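Local coordinates for protein vanadium-dependent bromoperoxidase (PDB 1QHB) that catalyses the bromination of organic substrates with hydrogen peroxide, using a bound vanadate cofactor, and forms a dodecamer and binds calcium for stability, at residues Q397-H402 and F477-G482; H402-P407 and Y552-F557. All coordinates share one frame; numbering follows the deposited sequence.

Contact 1. Residues Q397-H402 and F477-G482; sequences QKFNIH and FHPSYG. With PO4 (phosphate ion), chain G.
The ammonium group of Lys398 reaches from the helix into the loop 477-482, where Lys398 NZ donates to His478 ND1, Pro479 O and Gly482 O, each at 2.9 Å. The imidazole nitrogen is met in its ring's plane, Pro479 O nearly straight along its carbonyl, and Gly482 O from a direction tilted out of its plane. The long chain stays extended as far as CE and bends only at its last torsion (chi4 -71°), from which Lys398 NZ also donates to phosphate O4 at 3.0 Å. Four acceptors crowd round an ammonium with three N-H bonds, so at least two of them must share a hydrogen, a cluster that suits lysine. Beside it, Phe399 offers its ring face to Pro479, whose CD sits 3.6 Å from the centroid in a CH-pi contact, while His478 CB meets CZ of the same ring at 3.4 Å. Further along the helix, an edge of Tyr481 points at the face of His402, a T-shaped pair with planes at 87°. Gln397 OE1 steadies that imidazole, accepting from His402 NE2 at 2.9 Å in the plane of the ring; the Tyr481 hydroxyl bonds to Pro145 O. Gly482, after a cis peptide bond, adds no side chain. Arg406, Ser483, Gly484, His485, Arg545 and His551 complete the shell of the phosphate, which probably came from the crystallisation liquor and probably stands where vanadate binds; Lys398 and His478 belong by similarity to the vanadate and active sites. This oxyanion pocket of basic side chains and a backbone N-H typifies vanadium haloperoxidases, whose PAP2-type fold acid phosphatases share.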
loop_
_atom_site.group_PDB
_atom_site.type_symbol
_atom_site.label_atom_id
_atom_site.label_comp_id
_atom_site.label_asym_id
_atom_site.label_seq_id
_atom_site.Cartn_x
_atom_site.Cartn_y
_atom_site.Cartn_z
ATOM N N GLN A 397 34.794 -5.154 10.310
ATOM C CA GLN A 397 35.360 -5.354 11.634
ATOM C C GLN A 397 36.770 -4.768 11.627
ATOM O O GLN A 397 37.156 -4.013 12.488
ATOM C CB GLN A 397 35.427 -6.853 11.984
ATOM C CG GLN A 397 34.054 -7.554 12.152
ATOM C CD GLN A 397 33.216 -6.867 13.237
ATOM O OE1 GLN A 397 33.626 -6.648 14.375
ATOM N NE2 GLN A 397 31.993 -6.468 12.912
ATOM N N LYS A 398 37.624 -5.104 10.654
ATOM C CA LYS A 398 38.993 -4.645 10.641
ATOM C C LYS A 398 39.095 -3.121 10.750
ATOM O O LYS A 398 39.800 -2.606 11.584
ATOM C CB LYS A 398 39.737 -5.040 9.356
ATOM C CG LYS A 398 40.245 -6.442 9.239
ATOM C CD LYS A 398 40.520 -6.740 7.762
ATOM C CE LYS A 398 41.105 -8.160 7.606
ATOM N NZ LYS A 398 42.495 -8.195 8.135
ATOM N N PHE A 399 38.480 -2.433 9.794
ATOM C CA PHE A 399 38.653 -0.993 9.685
ATOM C C PHE A 399 37.616 -0.105 10.373
ATOM O O PHE A 399 37.992 0.969 10.864
ATOM C CB PHE A 399 38.573 -0.688 8.193
ATOM C CG PHE A 399 39.789 -0.905 7.378
ATOM C CD1 PHE A 399 40.857 -0.008 7.420
ATOM C CD2 PHE A 399 39.855 -1.999 6.497
ATOM C CE1 PHE A 399 41.986 -0.259 6.623
ATOM C CE2 PHE A 399 40.946 -2.216 5.685
ATOM C CZ PHE A 399 42.014 -1.344 5.782
ATOM N N ASN A 400 36.331 -0.493 10.295
ATOM C CA ASN A 400 35.318 0.404 10.813
ATOM C C ASN A 400 35.137 0.231 12.302
ATOM O O ASN A 400 34.762 1.241 12.897
ATOM C CB ASN A 400 33.976 0.170 10.092
ATOM C CG ASN A 400 34.102 0.442 8.606
ATOM O OD1 ASN A 400 34.448 -0.451 7.814
ATOM N ND2 ASN A 400 33.779 1.678 8.185
ATOM N N ILE A 401 35.385 -0.967 12.855
ATOM C CA ILE A 401 35.196 -1.143 14.259
ATOM C C ILE A 401 36.467 -1.242 15.095
ATOM O O ILE A 401 36.706 -0.345 15.902
ATOM C CB ILE A 401 34.375 -2.436 14.520
ATOM C CG1 ILE A 401 33.055 -2.425 13.751
ATOM C CG2 ILE A 401 34.126 -2.675 16.013
ATOM C CD1 ILE A 401 32.107 -1.298 14.130
ATOM N N HIS A 402 37.258 -2.323 15.053
ATOM C CA HIS A 402 38.344 -2.495 15.992
ATOM C C HIS A 402 39.686 -1.902 15.654
ATOM O O HIS A 402 40.360 -1.579 16.610
ATOM C CB HIS A 402 38.588 -4.003 16.224
ATOM C CG HIS A 402 37.306 -4.753 16.481
ATOM N ND1 HIS A 402 36.820 -4.824 17.759
ATOM C CD2 HIS A 402 36.436 -5.416 15.671
ATOM C CE1 HIS A 402 35.675 -5.515 17.746
ATOM N NE2 HIS A 402 35.442 -5.884 16.505
ATOM N N PHE A 477 48.469 -4.355 4.305
ATOM C CA PHE A 477 48.086 -3.009 4.718
ATOM C C PHE A 477 46.659 -2.876 5.229
ATOM O O PHE A 477 45.901 -2.096 4.676
ATOM C CB PHE A 477 48.353 -2.037 3.563
ATOM C CG PHE A 477 49.456 -1.069 3.949
ATOM C CD1 PHE A 477 50.759 -1.485 4.098
ATOM C CD2 PHE A 477 49.183 0.282 4.053
ATOM C CE1 PHE A 477 51.744 -0.567 4.387
ATOM C CE2 PHE A 477 50.165 1.208 4.332
ATOM C CZ PHE A 477 51.453 0.758 4.526
ATOM N N HIS A 478 46.317 -3.653 6.260
ATOM C CA HIS A 478 44.990 -3.571 6.870
ATOM C C HIS A 478 45.107 -4.194 8.267
ATOM O O HIS A 478 45.952 -5.037 8.566
ATOM C CB HIS A 478 43.900 -4.151 6.002
ATOM C CG HIS A 478 44.157 -5.514 5.426
ATOM N ND1 HIS A 478 43.925 -6.699 6.099
ATOM C CD2 HIS A 478 44.668 -5.823 4.182
ATOM C CE1 HIS A 478 44.263 -7.682 5.270
ATOM N NE2 HIS A 478 44.722 -7.190 4.118
ATOM N N PRO A 479 44.279 -3.712 9.187
ATOM C CA PRO A 479 44.276 -4.103 10.560
ATOM C C PRO A 479 44.182 -5.591 10.827
ATOM O O PRO A 479 43.842 -6.419 9.961
ATOM C CB PRO A 479 43.091 -3.335 11.177
ATOM C CG PRO A 479 43.036 -2.098 10.301
ATOM C CD PRO A 479 43.191 -2.703 8.902
ATOM N N SER A 480 44.567 -5.925 12.072
ATOM C CA SER A 480 44.650 -7.333 12.434
ATOM C C SER A 480 43.394 -8.076 12.780
ATOM O O SER A 480 43.443 -9.316 12.719
ATOM C CB SER A 480 45.600 -7.331 13.668
ATOM O OG SER A 480 46.188 -8.625 13.795
ATOM N N TYR A 481 42.297 -7.428 13.196
ATOM C CA TYR A 481 41.160 -8.224 13.694
ATOM C C TYR A 481 39.859 -7.907 13.002
ATOM O O TYR A 481 39.405 -6.780 13.125
ATOM C CB TYR A 481 41.096 -7.823 15.175
ATOM C CG TYR A 481 40.060 -8.518 16.017
ATOM C CD1 TYR A 481 40.353 -9.761 16.555
ATOM C CD2 TYR A 481 38.825 -7.945 16.311
ATOM C CE1 TYR A 481 39.449 -10.427 17.338
ATOM C CE2 TYR A 481 37.877 -8.618 17.092
ATOM C CZ TYR A 481 38.210 -9.837 17.587
ATOM O OH TYR A 481 37.340 -10.549 18.372
ATOM N N GLY A 482 39.278 -8.826 12.265
ATOM C CA GLY A 482 39.740 -10.162 12.102
ATOM C C GLY A 482 40.644 -10.389 10.912
ATOM O O GLY A 482 41.356 -9.486 10.492
HETATM P P PO4 G . 44.991 -11.346 6.439
HETATM O O1 PO4 G . 46.270 -10.840 7.006
HETATM O O2 PO4 G . 44.845 -12.817 6.625
HETATM O O3 PO4 G . 44.932 -11.006 5.007
HETATM O O4 PO4 G . 43.889 -10.647 7.200
HETATM O O HOH W 1 40.917 -4.765 13.467
#

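Contact 2. Residues H402-P407 and Y552-F557; sequences HRRLRP and YFSDQF. With PO4 (phosphate ion), chain G.
The guanidinium of Arg404 lies flat on the ring of Tyr552, the two planes only 9° apart and CZ 3.7 Å from the ring centroid, a stacked cation-pi pair. The arginine is stretched out, with CG opposite the backbone N (chi1 -175°) and every later torsion near 180°, which carries its guanidinium to the helix start. There NH1 donates in its own plane to Ser554 OG at 2.8 Å, a fairly straight bond (162°), and makes a salt bridge with Asp555 OD1, whose hydrogen bond is weak and bent; Glu158 pairs with NH2 and also binds Ser554 OG. The loop 402-407, which links helix 376-402 to helix 407-422, is here fastened to the start of helix 553-574, part of the helical core around the vanadate site. Pro407 covers the opposite face of Tyr552, its CG 3.7 Å from the centroid, clamping the phenol. At the far end Tyr552 OH donates to Leu405 O at 2.8 Å, from above the carbonyl plane. The N-cap Tyr552 gives its backbone N to Asp555 OD2, which also accepts from Ser480 and His551. Arg406, bent at chi2, holds phosphate O1 at its guanidinium edge through NH1 at 2.8 Å and NH2 at 3.1 Å.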
loop_
_atom_site.group_PDB
_atom_site.type_symbol
_atom_site.label_atom_id
_atom_site.label_comp_id
_atom_site.label_asym_id
_atom_site.label_seq_id
_atom_site.Cartn_x
_atom_site.Cartn_y
_atom_site.Cartn_z
ATOM N N HIS A 402 37.258 -2.323 15.053
ATOM C CA HIS A 402 38.344 -2.495 15.992
ATOM C C HIS A 402 39.686 -1.902 15.654
ATOM O O HIS A 402 40.360 -1.579 16.610
ATOM C CB HIS A 402 38.588 -4.003 16.224
ATOM C CG HIS A 402 37.306 -4.753 16.481
ATOM N ND1 HIS A 402 36.820 -4.824 17.759
ATOM C CD2 HIS A 402 36.436 -5.416 15.671
ATOM C CE1 HIS A 402 35.675 -5.515 17.746
ATOM N NE2 HIS A 402 35.442 -5.884 16.505
ATOM N N ARG A 403 40.128 -1.820 14.409
ATOM C CA ARG A 403 41.423 -1.294 14.065
ATOM C C ARG A 403 42.526 -1.803 15.014
ATOM O O ARG A 403 43.308 -0.991 15.482
ATOM C CB ARG A 403 41.359 0.252 14.053
ATOM C CG ARG A 403 40.569 0.762 12.812
ATOM C CD ARG A 403 40.319 2.244 12.875
ATOM N NE ARG A 403 39.532 2.773 14.026
ATOM C CZ ARG A 403 38.231 3.003 14.008
ATOM N NH1 ARG A 403 37.468 2.736 12.955
ATOM N NH2 ARG A 403 37.571 3.554 15.023
ATOM N N ARG A 404 42.655 -3.114 15.203
ATOM C CA ARG A 404 43.685 -3.718 16.033
ATOM C C ARG A 404 45.063 -3.701 15.370
ATOM O O ARG A 404 45.194 -3.958 14.147
ATOM C CB ARG A 404 43.324 -5.131 16.452
ATOM C CG ARG A 404 44.338 -5.751 17.438
ATOM C CD ARG A 404 44.009 -7.211 17.693
ATOM N NE ARG A 404 44.743 -7.724 18.867
ATOM C CZ ARG A 404 44.602 -8.973 19.291
ATOM N NH1 ARG A 404 43.766 -9.865 18.722
ATOM N NH2 ARG A 404 45.290 -9.386 20.333
ATOM N N LEU A 405 46.080 -3.352 16.183
ATOM C CA LEU A 405 47.427 -3.284 15.635
ATOM C C LEU A 405 47.911 -4.707 15.311
ATOM O O LEU A 405 47.614 -5.669 16.028
ATOM C CB LEU A 405 48.448 -2.575 16.534
ATOM C CG LEU A 405 49.094 -3.365 17.672
ATOM C CD1 LEU A 405 49.976 -2.369 18.415
ATOM C CD2 LEU A 405 48.045 -3.981 18.600
ATOM N N ARG A 406 48.701 -4.779 14.256
ATOM C CA ARG A 406 49.232 -6.104 13.884
ATOM C C ARG A 406 50.310 -6.487 14.891
ATOM O O ARG A 406 50.881 -5.643 15.583
ATOM C CB ARG A 406 49.774 -6.034 12.457
ATOM C CG ARG A 406 48.684 -5.882 11.380
ATOM C CD ARG A 406 48.198 -7.277 10.950
ATOM N NE ARG A 406 47.295 -7.129 9.798
ATOM C CZ ARG A 406 46.944 -8.101 8.990
ATOM N NH1 ARG A 406 47.394 -9.340 9.146
ATOM N NH2 ARG A 406 46.133 -7.874 7.976
ATOM N N PRO A 407 50.607 -7.776 15.015
ATOM C CA PRO A 407 51.642 -8.304 15.909
ATOM C C PRO A 407 52.995 -7.658 15.769
ATOM O O PRO A 407 53.700 -7.411 16.752
ATOM C CB PRO A 407 51.708 -9.800 15.552
ATOM C CG PRO A 407 50.335 -10.090 15.015
ATOM C CD PRO A 407 49.918 -8.859 14.243
ATOM N N TYR A 552 47.300 -12.748 15.487
ATOM C CA TYR A 552 47.325 -13.406 16.790
ATOM C C TYR A 552 46.339 -14.547 16.819
ATOM O O TYR A 552 45.390 -14.536 15.992
ATOM C CB TYR A 552 46.825 -12.436 17.867
ATOM C CG TYR A 552 47.423 -11.050 17.835
ATOM C CD1 TYR A 552 46.908 -10.047 17.021
ATOM C CD2 TYR A 552 48.496 -10.767 18.666
ATOM C CE1 TYR A 552 47.434 -8.771 17.005
ATOM C CE2 TYR A 552 49.024 -9.459 18.678
ATOM C CZ TYR A 552 48.491 -8.501 17.846
ATOM O OH TYR A 552 49.033 -7.238 17.913
ATOM N N PHE A 553 46.406 -15.451 17.780
ATOM C CA PHE A 553 45.375 -16.514 17.877
ATOM C C PHE A 553 43.936 -16.020 17.813
ATOM O O PHE A 553 43.093 -16.582 17.092
ATOM C CB PHE A 553 45.610 -17.269 19.197
ATOM C CG PHE A 553 44.692 -18.488 19.252
ATOM C CD1 PHE A 553 45.033 -19.656 18.612
ATOM C CD2 PHE A 553 43.475 -18.434 19.942
ATOM C CE1 PHE A 553 44.207 -20.772 18.654
ATOM C CE2 PHE A 553 42.687 -19.527 19.967
ATOM C CZ PHE A 553 43.015 -20.707 19.338
ATOM N N SER A 554 43.532 -15.023 18.585
ATOM C CA SER A 554 42.174 -14.521 18.726
ATOM C C SER A 554 41.628 -13.943 17.430
ATOM O O SER A 554 40.427 -14.092 17.124
ATOM C CB SER A 554 42.073 -13.455 19.838
ATOM O OG SER A 554 43.063 -12.433 19.562
ATOM N N ASP A 555 42.448 -13.373 16.566
ATOM C CA ASP A 555 42.063 -12.895 15.281
ATOM C C ASP A 555 41.520 -14.063 14.432
ATOM O O ASP A 555 40.550 -13.926 13.666
ATOM C CB ASP A 555 43.288 -12.400 14.463
ATOM C CG ASP A 555 43.974 -11.158 14.997
ATOM O OD1 ASP A 555 43.423 -10.394 15.853
ATOM O OD2 ASP A 555 45.094 -10.911 14.434
ATOM N N GLN A 556 42.251 -15.174 14.471
ATOM C CA GLN A 556 41.913 -16.353 13.674
ATOM C C GLN A 556 40.642 -17.044 14.152
ATOM O O GLN A 556 39.676 -17.275 13.397
ATOM C CB GLN A 556 43.106 -17.342 13.652
ATOM C CG GLN A 556 44.400 -16.726 13.156
ATOM C CD GLN A 556 44.268 -15.710 12.058
ATOM O OE1 GLN A 556 43.842 -14.582 12.240
ATOM N NE2 GLN A 556 44.603 -15.987 10.820
ATOM N N PHE A 557 40.650 -17.405 15.425
ATOM C CA PHE A 557 39.470 -18.122 15.959
ATOM C C PHE A 557 38.197 -17.297 15.788
ATOM O O PHE A 557 37.186 -17.764 15.292
ATOM C CB PHE A 557 39.684 -18.584 17.383
ATOM C CG PHE A 557 38.487 -19.321 17.953
ATOM C CD1 PHE A 557 38.231 -20.609 17.574
ATOM C CD2 PHE A 557 37.662 -18.710 18.874
ATOM C CE1 PHE A 557 37.152 -21.292 18.101
ATOM C CE2 PHE A 557 36.575 -19.391 19.395
ATOM C CZ PHE A 557 36.305 -20.705 19.006
HETATM P P PO4 G . 44.991 -11.346 6.439
HETATM O O1 PO4 G . 46.270 -10.840 7.006
HETATM O O2 PO4 G . 44.845 -12.817 6.625
HETATM O O3 PO4 G . 44.932 -11.006 5.007
HETATM O O4 PO4 G . 43.889 -10.647 7.200
#

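Contacts 1 and 2 have centres 8 Å apart and share His402, the last residue of helix 376-402, from which the chain runs straight into the loop 402-407. Along the sequence they interleave: 397-402, then 402-407, then 477-482 before helix 484-499, and finally 552-557 at the start of helix 553-574. Two probable hydrogen bonds tie them directly, Ser480 OG to Asp555 OD2 (2.6 Å) and His478 O to Arg406 NE (2.8 Å), so the loop of contact 1 lies against both segments of contact 2. Each contact also touches the one phosphate ion: distant chain regions converge on a single buried oxyanion site, the one that by similarity takes vanadate.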